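PDB 3CEA: Myo-inositol 2-dehydrogenase from Lactobacillus plantarum WCFS1, which probably catalyses the NAD-dependent oxidation of myo-inositol at its C2 hydroxyl, using a Rossmann-fold domain to bind the cofactor. Local coordinates for residues K143-N147 and G148-K152. Sequence-based numbering, arbitrary orientation.
Sequences KIVDN and GDIGK
The carboxylate of Asp149 turns one face to the end of helix 136-146: Asn147 CB lies over that face, 3.8 Å from Asp149 OD2, and Ile144 O sits above the same face. The Asn147 side chain runs alongside, pointing the same way, its amide plane turned 69° from the carboxylate. Both residues belong to the Schellman motif that ends the helix, on either side of Gly148. Gly148, with positive phi, is the first residue to leave the helical path, and two amides reach back into the last turn. Asp149 N bonds to Ile144 O at 3.1 Å, whereas Gly148 N meets Val145 O at 3.0 Å from above the carbonyl plane, 63° out of it. A type I beta turn, Gly148 to Gly151, starts at the same glycine and leads towards strand 153-163 of the C-terminal domain. Apolar branches meet on the side facing strand 262-265. Ile144 CG2, anti to its backbone N, touches Asp149 CB at 3.7 Å and Ile150 CG2 at 4.0 Å, the side chains crossing nearly at right angles. Ile150 holds CG1 between its own N and carbonyl carbon (chi1 67°), which brings CD1 within 3.8 Å of Val145 CG2. Val263 of that strand packs on both isoleucines, and Val276 of a second subunit packs on Ile144, so this helix end lies against the sheet and at a subunit interface. Val145 O is shared: besides Gly148 N it accepts from a water at 2.7 Å. That water also donates to Gly151 O at 2.6 Å and accepts from Ile150 N, bridging the last helical turn to the beta turn.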
loop_
_atom_site.group_PDB
_atom_site.type_symbol
_atom_site.label_atom_id
_atom_site.label_comp_id
_atom_site.label_asym_id
_atom_site.label_seq_id
_atom_site.Cartn_x
_atom_site.Cartn_y
_atom_site.Cartn_z
ATOM N N LYS A 143 10.142 6.207 -19.296
ATOM C CA LYS A 143 10.331 5.065 -20.181
ATOM C C LYS A 143 8.993 4.373 -20.440
ATOM O O LYS A 143 8.683 4.037 -21.582
ATOM C CB LYS A 143 11.349 4.088 -19.586
ATOM C CG LYS A 143 11.862 3.052 -20.565
ATOM C CD LYS A 143 12.708 2.005 -19.861
ATOM C CE LYS A 143 13.054 0.846 -20.794
ATOM N NZ LYS A 143 13.914 1.269 -21.934
ATOM N N ILE A 144 8.208 4.181 -19.378
ATOM C CA ILE A 144 6.853 3.625 -19.472
ATOM C C ILE A 144 6.000 4.427 -20.459
ATOM O O ILE A 144 5.361 3.856 -21.344
ATOM C CB ILE A 144 6.161 3.582 -18.074
ATOM C CG1 ILE A 144 6.691 2.409 -17.246
ATOM C CG2 ILE A 144 4.631 3.501 -18.199
ATOM C CD1 ILE A 144 6.202 2.403 -15.812
ATOM N N VAL A 145 6.011 5.748 -20.302
ATOM C CA VAL A 145 5.235 6.646 -21.152
ATOM C C VAL A 145 5.690 6.568 -22.615
ATOM O O VAL A 145 4.856 6.469 -23.516
ATOM C CB VAL A 145 5.288 8.104 -20.622
ATOM C CG1 VAL A 145 4.846 9.102 -21.687
ATOM C CG2 VAL A 145 4.435 8.244 -19.369
ATOM N N ASP A 146 7.005 6.591 -22.836
ATOM C CA ASP A 146 7.577 6.567 -24.184
ATOM C C ASP A 146 7.324 5.254 -24.924
ATOM O O ASP A 146 7.222 5.241 -26.153
ATOM C CB ASP A 146 9.079 6.871 -24.146
ATOM C CG ASP A 146 9.378 8.334 -23.847
ATOM O OD1 ASP A 146 8.517 9.201 -24.110
ATOM O OD2 ASP A 146 10.484 8.619 -23.348
ATOM N N ASN A 147 7.226 4.155 -24.182
ATOM C CA ASN A 147 6.889 2.860 -24.770
ATOM C C ASN A 147 5.398 2.759 -25.104
ATOM O O ASN A 147 4.958 1.805 -25.750
ATOM C CB ASN A 147 7.315 1.710 -23.848
ATOM C CG ASN A 147 8.815 1.679 -23.594
ATOM O OD1 ASN A 147 9.607 2.205 -24.379
ATOM N ND2 ASN A 147 9.212 1.056 -22.485
ATOM N N GLY A 148 4.632 3.752 -24.654
ATOM C CA GLY A 148 3.197 3.818 -24.915
ATOM C C GLY A 148 2.367 3.008 -23.937
ATOM O O GLY A 148 1.191 2.733 -24.197
ATOM N N ASP A 149 2.974 2.638 -22.810
ATOM C CA ASP A 149 2.322 1.796 -21.800
ATOM C C ASP A 149 1.195 2.488 -21.011
ATOM O O ASP A 149 0.544 1.858 -20.172
ATOM C CB ASP A 149 3.358 1.206 -20.830
ATOM C CG ASP A 149 4.340 0.263 -21.508
ATOM O OD1 ASP A 149 4.001 -0.322 -22.560
ATOM O OD2 ASP A 149 5.458 0.097 -20.974
ATOM N N ILE A 150 0.977 3.777 -21.265
ATOM C CA ILE A 150 -0.198 4.465 -20.714
ATOM C C ILE A 150 -1.060 5.118 -21.798
ATOM O O ILE A 150 -2.018 5.830 -21.491
ATOM C CB ILE A 150 0.154 5.485 -19.588
ATOM C CG1 ILE A 150 0.947 6.677 -20.136
ATOM C CG2 ILE A 150 0.876 4.789 -18.431
ATOM C CD1 ILE A 150 0.684 7.973 -19.405
ATOM N N GLY A 151 -0.730 4.844 -23.060
ATOM C CA GLY A 151 -1.402 5.471 -24.198
ATOM C C GLY A 151 -0.918 6.900 -24.363
ATOM O O GLY A 151 0.246 7.200 -24.090
ATOM N N LYS A 152 -1.810 7.783 -24.807
ATOM C CA LYS A 152 -1.498 9.206 -24.912
ATOM C C LYS A 152 -1.823 9.903 -23.599
ATOM O O LYS A 152 -2.820 9.584 -22.951
ATOM C CB LYS A 152 -2.267 9.859 -26.065
ATOM C CG LYS A 152 -1.715 9.528 -27.455
ATOM C CD LYS A 152 -2.586 10.112 -28.563
HETATM O O HOH W 1 2.235 6.050 -22.971
#